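Local structure of C alpha-dehydrogenase (Sphingobium sp. SYK-6, 4YAG) at residues 34-38 and 39-43; 15-18 and 19-23. The protein binds NADH and is a short-chain dehydrogenase/reductase that acts as a Calpha-dehydrogenase in the lignin beta-aryl ether cleavage pathway. One frame throughout, in Å; residues are numbered along the deposited sequence.

Contact 1 (34-38 and 39-43); sequences LADIR and QDHLD. With NAI (1,4-dihydronicotinamide adenine dinucleotide), chain C.
One face of the H41 ring receives CB of R38 in a CH-pi contact, 3.9 Å from the ring centroid. H41 in turn sets NE2 over one face of the R38 guanidinium, with the two planes turned 42° apart, while at the edge of that guanidinium the D40 carboxylate is gripped side-on. NH2 of R38 reaches OD2 of D40 at 2.9 Å, nearly straight and in plane; OD1, tilted out of that plane, takes NE, each oxygen using its syn lone pair. The R38 chain folds at chi2 (-81°) and chi3 (-62°), which brings its end back over H41 and D40. This is the strand-to-helix corner of a Rossmann beta-alpha-beta unit, where an acidic residue closing the second strand reads the adenosine ribose. D36 takes O2B of NADH on OD1 and O3B on OD2, both at 2.7 Å, and an Asx turn from R38 N to OD1 (2.9 Å) steadies the carboxylate. ND1 of H41 donates to O3B at 2.8 Å, while NE2 bonds to E197. With an alanine in place of R38, D40 would probably lose its ionic mate and the imidazole the guanidinium lying against NE2. On the strand, CD2 of L42 packs on CB of D36 at 3.6 Å.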
ATOM      1  N   LEU A  34      -7.000  12.617 -22.163  1.00 11.73           N
ATOM      2  CA  LEU A  34      -7.053  13.088 -20.782  1.00 11.49           C
ATOM      3  C   LEU A  34      -8.284  12.482 -20.117  1.00 11.42           C
ATOM      4  O   LEU A  34      -9.406  12.665 -20.578  1.00 11.93           O
ATOM      5  CB  LEU A  34      -7.114  14.613 -20.725  1.00 13.38           C
ATOM      6  CG  LEU A  34      -6.074  15.347 -21.559  1.00 13.40           C
ATOM      7  CD1 LEU A  34      -6.240  16.841 -21.408  1.00 15.16           C
ATOM      8  CD2 LEU A  34      -4.668  14.941 -21.204  1.00 14.08           C
ATOM      9  N   ALA A  35      -8.058  11.739 -19.035  1.00 10.87           N
ATOM     10  CA  ALA A  35      -9.115  11.066 -18.311  1.00 10.83           C
ATOM     11  C   ALA A  35      -9.200  11.705 -16.922  1.00 11.71           C
ATOM     12  O   ALA A  35      -8.209  11.839 -16.223  1.00 12.51           O
ATOM     13  CB  ALA A  35      -8.831   9.567 -18.200  1.00 11.68           C
ATOM     14  N   ASP A  36     -10.388  12.124 -16.537  1.00 11.02           N
ATOM     15  CA  ASP A  36     -10.544  12.903 -15.302  1.00 11.41           C
ATOM     16  C   ASP A  36     -11.971  12.778 -14.806  1.00 11.69           C
ATOM     17  O   ASP A  36     -12.920  12.668 -15.601  1.00 11.88           O
ATOM     18  CB  ASP A  36     -10.198  14.366 -15.598  1.00 12.12           C
ATOM     19  CG  ASP A  36      -9.735  15.138 -14.381  1.00 13.16           C
ATOM     20  OD1 ASP A  36     -10.581  15.434 -13.508  1.00 14.34           O
ATOM     21  OD2 ASP A  36      -8.517  15.463 -14.318  1.00 13.93           O
ATOM     22  N   ILE A  37     -12.145  12.886 -13.499  1.00 11.19           N
ATOM     23  CA  ILE A  37     -13.463  12.779 -12.908  1.00 11.57           C
ATOM     24  C   ILE A  37     -14.220  14.122 -12.943  1.00 12.34           C
ATOM     25  O   ILE A  37     -15.431  14.162 -12.750  1.00 13.10           O
ATOM     26  CB  ILE A  37     -13.351  12.226 -11.444  1.00 11.11           C
ATOM     27  CG1 ILE A  37     -14.672  11.607 -10.988  1.00 12.90           C
ATOM     28  CG2 ILE A  37     -12.898  13.309 -10.490  1.00 11.98           C
ATOM     29  CD1 ILE A  37     -14.535  10.870  -9.666  1.00 12.85           C
ATOM     30  N   ARG A  38     -13.504  15.215 -13.205  1.00 12.51           N
ATOM     31  CA  ARG A  38     -14.085  16.554 -13.186  1.00 14.73           C
ATOM     32  C   ARG A  38     -14.368  17.061 -14.596  1.00 14.78           C
ATOM     33  O   ARG A  38     -13.437  17.364 -15.343  1.00 14.75           O
ATOM     34  CB  ARG A  38     -13.137  17.516 -12.472  1.00 16.62           C
ATOM     35  CG  ARG A  38     -13.098  17.324 -10.948  1.00 14.65           C
ATOM     36  CD  ARG A  38     -14.250  17.994 -10.233  1.00 16.64           C
ATOM     37  NE  ARG A  38     -14.251  19.449 -10.418  1.00 17.22           N
ATOM     38  CZ  ARG A  38     -13.528  20.294  -9.688  1.00 15.45           C
ATOM     39  NH1 ARG A  38     -12.736  19.840  -8.714  1.00 17.65           N
ATOM     40  NH2 ARG A  38     -13.573  21.593  -9.948  1.00 18.86           N
ATOM     41  N   GLN A  39     -15.644  17.148 -14.949  1.00 14.72           N
ATOM     42  CA  GLN A  39     -16.023  17.619 -16.273  1.00 16.00           C
ATOM     43  C   GLN A  39     -15.553  19.043 -16.501  1.00 16.85           C
ATOM     44  O   GLN A  39     -15.138  19.380 -17.617  1.00 17.12           O
ATOM     45  CB  GLN A  39     -17.533  17.543 -16.488  1.00 19.11           C
ATOM     46  CG  GLN A  39     -17.934  17.835 -17.947  1.00 19.51           C
ATOM     47  CD  GLN A  39     -17.339  16.842 -18.926  1.00 27.51           C
ATOM     48  OE1 GLN A  39     -17.630  15.645 -18.876  1.00 28.89           O
ATOM     49  NE2 GLN A  39     -16.504  17.336 -19.842  1.00 34.86           N
ATOM     50  N   ASP A  40     -15.594  19.874 -15.466  1.00 16.16           N
ATOM     51  CA  ASP A  40     -15.173  21.266 -15.635  1.00 16.72           C
ATOM     52  C   ASP A  40     -13.667  21.379 -15.920  1.00 16.83           C
ATOM     53  O   ASP A  40     -13.251  22.208 -16.745  1.00 17.94           O
ATOM     54  CB  ASP A  40     -15.615  22.162 -14.467  1.00 18.56           C
ATOM     55  CG  ASP A  40     -15.122  21.686 -13.112  1.00 21.28           C
ATOM     56  OD1 ASP A  40     -14.740  20.512 -12.962  1.00 22.38           O
ATOM     57  OD2 ASP A  40     -15.141  22.503 -12.169  1.00 25.61           O
ATOM     58  N   HIS A  41     -12.867  20.534 -15.272  1.00 14.90           N
ATOM     59  CA  HIS A  41     -11.445  20.470 -15.581  1.00 14.38           C
ATOM     60  C   HIS A  41     -11.237  20.032 -17.034  1.00 17.04           C
ATOM     61  O   HIS A  41     -10.420  20.617 -17.748  1.00 14.91           O
ATOM     62  CB  HIS A  41     -10.689  19.521 -14.629  1.00 14.31           C
ATOM     63  CG  HIS A  41     -10.594  20.026 -13.231  1.00 13.45           C
ATOM     64  ND1 HIS A  41      -9.886  19.343 -12.242  1.00 12.91           N
ATOM     65  CD2 HIS A  41     -11.072  21.126 -12.616  1.00 14.72           C
ATOM     66  CE1 HIS A  41      -9.934  20.004 -11.129  1.00 14.85           C
ATOM     67  NE2 HIS A  41     -10.670  21.101 -11.305  1.00 15.89           N
ATOM     68  N   LEU A  42     -11.953  18.999 -17.471  1.00 14.25           N
ATOM     69  CA  LEU A  42     -11.818  18.515 -18.851  1.00 14.32           C
ATOM     70  C   LEU A  42     -12.182  19.617 -19.839  1.00 15.89           C
ATOM     71  O   LEU A  42     -11.503  19.774 -20.863  1.00 16.07           O
ATOM     72  CB  LEU A  42     -12.700  17.294 -19.110  1.00 14.61           C
ATOM     73  CG  LEU A  42     -12.263  16.016 -18.387  1.00 15.36           C
ATOM     74  CD1 LEU A  42     -13.325  14.943 -18.471  1.00 17.08           C
ATOM     75  CD2 LEU A  42     -10.970  15.477 -18.943  1.00 13.18           C
ATOM     76  N   ASP A  43     -13.246  20.362 -19.559  1.00 17.09           N
ATOM     77  CA  ASP A  43     -13.670  21.425 -20.470  1.00 18.31           C
ATOM     78  C   ASP A  43     -12.609  22.530 -20.568  1.00 20.30           C
ATOM     79  O   ASP A  43     -12.337  23.066 -21.657  1.00 21.13           O
ATOM     80  CB  ASP A  43     -15.004  22.022 -20.028  1.00 20.24           C
ATOM     81  CG  ASP A  43     -16.170  21.052 -20.175  1.00 28.37           C
ATOM     82  OD1 ASP A  43     -16.040  20.032 -20.891  1.00 26.84           O
ATOM     83  OD2 ASP A  43     -17.227  21.336 -19.571  1.00 37.41           O
TER
HETATM   84  PA  NAI C 500      -4.934  18.166  -9.213  1.00 12.26           P
HETATM   85  O1A NAI C 500      -6.167  18.022  -8.365  1.00 13.07           O
HETATM   86  O2A NAI C 500      -4.641  19.545  -9.770  1.00 12.85           O
HETATM   87  O5B NAI C 500      -4.971  17.142 -10.406  1.00 12.03           O
HETATM   88  C5B NAI C 500      -5.504  15.865 -10.206  1.00 11.14           C
HETATM   89  C4B NAI C 500      -6.594  15.643 -11.178  1.00 10.90           C
HETATM   90  O4B NAI C 500      -6.978  14.246 -10.969  1.00 10.80           O
HETATM   91  C3B NAI C 500      -7.787  16.479 -11.028  1.00 10.83           C
HETATM   92  O3B NAI C 500      -8.165  17.119 -12.264  1.00 13.10           O
HETATM   93  C2B NAI C 500      -8.806  15.580 -10.524  1.00 11.93           C
HETATM   94  O2B NAI C 500     -10.142  15.942 -10.904  1.00 14.03           O
HETATM   95  C1B NAI C 500      -8.410  14.255 -10.998  1.00 10.04           C
HETATM   96  N9A NAI C 500      -8.944  13.171 -10.216  1.00 10.64           N
HETATM   97  C8A NAI C 500      -9.058  13.079  -8.845  1.00 12.31           C
HETATM   98  N7A NAI C 500      -9.660  11.930  -8.506  1.00 12.13           N
HETATM   99  C5A NAI C 500      -9.944  11.229  -9.650  1.00 10.98           C
HETATM  100  C6A NAI C 500     -10.546  10.007  -9.954  1.00 10.46           C
HETATM  101  N6A NAI C 500     -11.087   9.223  -8.926  1.00 10.89           N
HETATM  102  N1A NAI C 500     -10.664   9.609 -11.247  1.00  9.69           N
HETATM  103  C2A NAI C 500     -10.198  10.394 -12.246  1.00 10.71           C
HETATM  104  N3A NAI C 500      -9.615  11.579 -12.011  1.00  9.74           N
HETATM  105  C4A NAI C 500      -9.483  12.019 -10.739  1.00 10.25           C
HETATM  106  O3  NAI C 500      -3.760  17.729  -8.241  1.00 11.66           O
HETATM  107  PN  NAI C 500      -2.250  17.253  -8.545  1.00 11.74           P
HETATM  108  O1N NAI C 500      -1.794  17.605  -9.955  1.00 11.47           O
HETATM  109  O2N NAI C 500      -1.425  17.889  -7.454  1.00 13.42           O
HETATM  110  O5D NAI C 500      -2.327  15.658  -8.364  1.00 10.97           O
HETATM  111  C5D NAI C 500      -1.692  14.757  -9.274  1.00  9.61           C
HETATM  112  C4D NAI C 500      -0.961  13.709  -8.514  1.00 11.22           C
HETATM  113  O4D NAI C 500       0.228  14.330  -7.903  1.00 11.28           O
HETATM  114  C3D NAI C 500      -1.724  13.103  -7.419  1.00 10.66           C
HETATM  115  O3D NAI C 500      -1.557  11.671  -7.468  1.00 11.52           O
HETATM  116  C2D NAI C 500      -1.149  13.647  -6.192  1.00 11.62           C
HETATM  117  O2D NAI C 500      -1.316  12.741  -5.095  1.00 12.45           O
HETATM  118  C1D NAI C 500       0.254  13.828  -6.513  1.00  9.62           C
HETATM  119  N1N NAI C 500       1.050  14.731  -5.768  1.00 11.56           N
HETATM  120  C2N NAI C 500       0.886  16.095  -5.797  1.00 11.72           C
HETATM  121  C3N NAI C 500       1.734  16.904  -5.060  1.00 13.40           C
HETATM  122  C7N NAI C 500       1.579  18.386  -5.075  1.00 14.73           C
HETATM  123  O7N NAI C 500       2.233  19.128  -4.310  1.00 15.48           O
HETATM  124  N7N NAI C 500       0.694  18.956  -6.088  1.00 14.12           N
HETATM  125  C4N NAI C 500       2.759  16.374  -4.294  1.00 15.07           C
HETATM  126  C5N NAI C 500       2.946  15.005  -4.319  1.00 14.07           C
HETATM  127  C6N NAI C 500       2.112  14.201  -5.054  1.00 13.89           C
HETATM  128  O   HOH W   1     -17.852  16.626 -13.161  1.00 23.28           O

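Contact 2 (15-18 and 19-23); sequences SGIG and FGIAQ. With NAI (1,4-dihydronicotinamide adenine dinucleotide), chain C.
F19 opens the second segment by turning its backbone N to the carbonyl of S15, 3.1 Å from F19 N to S15 O, in a bond that approaches from above the carbonyl plane. Its CB packs against the S15 carbonyl group, and with CG anti to the backbone N (chi1 180°) the ring leads away from residues 15-18. G20 follows with a bond from its N to the G16 carbonyl oxygen, in the carbonyl plane. I21 continues the ladder: its N lies 2.8 Å from I17 O in a bond nearly aligned with the carbonyl, and its CD1 touches CG2 of I17 at 3.8 Å, the two branched chains crossing at an angle. A22 completes the set, N to G18 O at 2.8 Å, with its CB resting on the same oxygen.

These bonds order the first turns of the helix that follows the glycine-rich loop of the SDR fold, and the N-terminal end of those turns holds the cofactor's pyrophosphate. I17 N donates to O1N of NADH at 2.8 Å, an amide at the helix start whose dipole probably helps offset the phosphate charge, while OG of S15 donates to O2A at 2.7 Å. G16 brings its CA to 3.3 Å from O1N; a side chain there would run into that oxygen. CD1 of I17 reaches O4D of the nicotinamide ribose.

Around these turns, R194 bonds to OG of S15, the F19 ring meets F48 of helix 39-51 edge-to-face, I17 and I21 lean on V234 and I238 of helix 231-244, and A22 rests on L32 and L34 of strand 31-36.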
ATOM      1  N   SER A  15      -5.732  18.735 -14.966  1.00 11.81           N
ATOM      2  CA  SER A  15      -5.328  19.710 -13.973  1.00 12.84           C
ATOM      3  C   SER A  15      -3.918  19.403 -13.483  1.00 11.58           C
ATOM      4  O   SER A  15      -3.427  18.279 -13.638  1.00 11.74           O
ATOM      5  CB  SER A  15      -6.291  19.666 -12.786  1.00 16.43           C
ATOM      6  OG  SER A  15      -5.988  20.662 -11.827  1.00 14.62           O
ATOM      7  N   GLY A  16      -3.270  20.409 -12.900  1.00 13.08           N
ATOM      8  CA  GLY A  16      -2.084  20.164 -12.087  1.00 12.62           C
ATOM      9  C   GLY A  16      -0.974  19.430 -12.822  1.00 11.29           C
ATOM     10  O   GLY A  16      -0.639  19.741 -13.965  1.00 12.96           O
ATOM     11  N   ILE A  17      -0.341  18.492 -12.120  1.00 10.72           N
ATOM     12  CA  ILE A  17       0.780  17.735 -12.667  1.00 10.46           C
ATOM     13  C   ILE A  17       0.428  17.023 -13.971  1.00 11.74           C
ATOM     14  O   ILE A  17       1.178  17.077 -14.953  1.00 12.67           O
ATOM     15  CB  ILE A  17       1.282  16.736 -11.619  1.00 11.06           C
ATOM     16  CG1 ILE A  17       1.880  17.505 -10.429  1.00 11.18           C
ATOM     17  CG2 ILE A  17       2.274  15.761 -12.218  1.00 12.51           C
ATOM     18  CD1 ILE A  17       2.301  16.608  -9.265  1.00 13.24           C
ATOM     19  N   GLY A  18      -0.716  16.352 -13.991  1.00 12.15           N
ATOM     20  CA  GLY A  18      -1.115  15.635 -15.187  1.00  9.98           C
ATOM     21  C   GLY A  18      -1.219  16.555 -16.378  1.00 11.67           C
ATOM     22  O   GLY A  18      -0.859  16.201 -17.495  1.00 12.78           O
ATOM     23  N   PHE A  19      -1.753  17.747 -16.160  1.00 11.68           N
ATOM     24  CA  PHE A  19      -1.902  18.691 -17.247  1.00 11.71           C
ATOM     25  C   PHE A  19      -0.532  19.236 -17.707  1.00 12.03           C
ATOM     26  O   PHE A  19      -0.315  19.506 -18.889  1.00 13.21           O
ATOM     27  CB  PHE A  19      -2.857  19.809 -16.816  1.00 13.12           C
ATOM     28  CG  PHE A  19      -3.085  20.861 -17.862  1.00 16.15           C
ATOM     29  CD1 PHE A  19      -3.766  20.561 -19.017  1.00 17.29           C
ATOM     30  CD2 PHE A  19      -2.631  22.152 -17.670  1.00 20.39           C
ATOM     31  CE1 PHE A  19      -3.979  21.552 -19.985  1.00 18.57           C
ATOM     32  CE2 PHE A  19      -2.853  23.131 -18.628  1.00 23.30           C
ATOM     33  CZ  PHE A  19      -3.516  22.813 -19.773  1.00 20.47           C
ATOM     34  N   GLY A  20       0.401  19.377 -16.770  1.00 12.41           N
ATOM     35  CA  GLY A  20       1.763  19.767 -17.106  1.00 12.46           C
ATOM     36  C   GLY A  20       2.435  18.690 -17.949  1.00 12.34           C
ATOM     37  O   GLY A  20       3.117  18.990 -18.933  1.00 12.77           O
ATOM     38  N   ILE A  21       2.252  17.437 -17.560  1.00 11.38           N
ATOM     39  CA  ILE A  21       2.747  16.298 -18.337  1.00 12.01           C
ATOM     40  C   ILE A  21       2.103  16.288 -19.736  1.00 12.33           C
ATOM     41  O   ILE A  21       2.773  16.131 -20.754  1.00 12.86           O
ATOM     42  CB  ILE A  21       2.496  14.975 -17.603  1.00 12.66           C
ATOM     43  CG1 ILE A  21       3.338  14.902 -16.320  1.00 14.27           C
ATOM     44  CG2 ILE A  21       2.798  13.795 -18.499  1.00 11.69           C
ATOM     45  CD1 ILE A  21       2.999  13.736 -15.405  1.00 13.14           C
ATOM     46  N   ALA A  22       0.794  16.512 -19.785  1.00 11.40           N
ATOM     47  CA  ALA A  22       0.085  16.543 -21.050  1.00 12.27           C
ATOM     48  C   ALA A  22       0.693  17.571 -21.998  1.00 13.88           C
ATOM     49  O   ALA A  22       0.959  17.282 -23.164  1.00 13.23           O
ATOM     50  CB  ALA A  22      -1.366  16.857 -20.820  1.00 13.08           C
ATOM     51  N   GLN A  23       0.906  18.785 -21.506  1.00 12.54           N
ATOM     52  CA  GLN A  23       1.452  19.837 -22.339  1.00 13.22           C
ATOM     53  C   GLN A  23       2.817  19.467 -22.899  1.00 13.21           C
ATOM     54  O   GLN A  23       3.109  19.714 -24.061  1.00 14.02           O
ATOM     55  CB  GLN A  23       1.588  21.134 -21.549  1.00 14.63           C
ATOM     56  CG  GLN A  23       0.284  21.822 -21.230  1.00 16.17           C
ATOM     57  CD  GLN A  23       0.483  22.897 -20.182  1.00 15.62           C
ATOM     58  OE1 GLN A  23       0.229  22.679 -18.980  1.00 21.46           O
ATOM     59  NE2 GLN A  23       0.989  24.023 -20.599  1.00 15.56           N
TER
HETATM   60  PA  NAI C 500      -4.934  18.166  -9.213  1.00 12.26           P
HETATM   61  O1A NAI C 500      -6.167  18.022  -8.365  1.00 13.07           O
HETATM   62  O2A NAI C 500      -4.641  19.545  -9.770  1.00 12.85           O
HETATM   63  O5B NAI C 500      -4.971  17.142 -10.406  1.00 12.03           O
HETATM   64  C5B NAI C 500      -5.504  15.865 -10.206  1.00 11.14           C
HETATM   65  C4B NAI C 500      -6.594  15.643 -11.178  1.00 10.90           C
HETATM   66  O4B NAI C 500      -6.978  14.246 -10.969  1.00 10.80           O
HETATM   67  C3B NAI C 500      -7.787  16.479 -11.028  1.00 10.83           C
HETATM   68  O3B NAI C 500      -8.165  17.119 -12.264  1.00 13.10           O
HETATM   69  C2B NAI C 500      -8.806  15.580 -10.524  1.00 11.93           C
HETATM   70  O2B NAI C 500     -10.142  15.942 -10.904  1.00 14.03           O
HETATM   71  C1B NAI C 500      -8.410  14.255 -10.998  1.00 10.04           C
HETATM   72  N9A NAI C 500      -8.944  13.171 -10.216  1.00 10.64           N
HETATM   73  C8A NAI C 500      -9.058  13.079  -8.845  1.00 12.31           C
HETATM   74  N7A NAI C 500      -9.660  11.930  -8.506  1.00 12.13           N
HETATM   75  C5A NAI C 500      -9.944  11.229  -9.650  1.00 10.98           C
HETATM   76  C6A NAI C 500     -10.546  10.007  -9.954  1.00 10.46           C
HETATM   77  N6A NAI C 500     -11.087   9.223  -8.926  1.00 10.89           N
HETATM   78  N1A NAI C 500     -10.664   9.609 -11.247  1.00  9.69           N
HETATM   79  C2A NAI C 500     -10.198  10.394 -12.246  1.00 10.71           C
HETATM   80  N3A NAI C 500      -9.615  11.579 -12.011  1.00  9.74           N
HETATM   81  C4A NAI C 500      -9.483  12.019 -10.739  1.00 10.25           C
HETATM   82  O3  NAI C 500      -3.760  17.729  -8.241  1.00 11.66           O
HETATM   83  PN  NAI C 500      -2.250  17.253  -8.545  1.00 11.74           P
HETATM   84  O1N NAI C 500      -1.794  17.605  -9.955  1.00 11.47           O
HETATM   85  O2N NAI C 500      -1.425  17.889  -7.454  1.00 13.42           O
HETATM   86  O5D NAI C 500      -2.327  15.658  -8.364  1.00 10.97           O
HETATM   87  C5D NAI C 500      -1.692  14.757  -9.274  1.00  9.61           C
HETATM   88  C4D NAI C 500      -0.961  13.709  -8.514  1.00 11.22           C
HETATM   89  O4D NAI C 500       0.228  14.330  -7.903  1.00 11.28           O
HETATM   90  C3D NAI C 500      -1.724  13.103  -7.419  1.00 10.66           C
HETATM   91  O3D NAI C 500      -1.557  11.671  -7.468  1.00 11.52           O
HETATM   92  C2D NAI C 500      -1.149  13.647  -6.192  1.00 11.62           C
HETATM   93  O2D NAI C 500      -1.316  12.741  -5.095  1.00 12.45           O
HETATM   94  C1D NAI C 500       0.254  13.828  -6.513  1.00  9.62           C
HETATM   95  N1N NAI C 500       1.050  14.731  -5.768  1.00 11.56           N
HETATM   96  C2N NAI C 500       0.886  16.095  -5.797  1.00 11.72           C
HETATM   97  C3N NAI C 500       1.734  16.904  -5.060  1.00 13.40           C
HETATM   98  C7N NAI C 500       1.579  18.386  -5.075  1.00 14.73           C
HETATM   99  O7N NAI C 500       2.233  19.128  -4.310  1.00 15.48           O
HETATM  100  N7N NAI C 500       0.694  18.956  -6.088  1.00 14.12           N
HETATM  101  C4N NAI C 500       2.759  16.374  -4.294  1.00 15.07           C
HETATM  102  C5N NAI C 500       2.946  15.005  -4.319  1.00 14.07           C
HETATM  103  C6N NAI C 500       2.112  14.201  -5.054  1.00 13.89           C

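From the N terminus, strand 7-11 leads into contact 2, which builds the first turns of helix 16-27; strand 31-36 then ends in contact 1, where the chain turns into helix 39-51. The two are in series, each local and complete before the next begins, so they neither nest nor cross. Together they occupy successive beta-alpha-beta units of one parallel sheet, with strand 31-36 shared between them. Their centres lie about 12 Å apart, and they touch directly: CD2 of L34 packs on CB of A22 at 3.8 Å, and ND1 of H41 lies 3.7 Å from CB of S15. NADH bridges both, its adenosine ribose held at 34-43 and its pyrophosphate at 15-18.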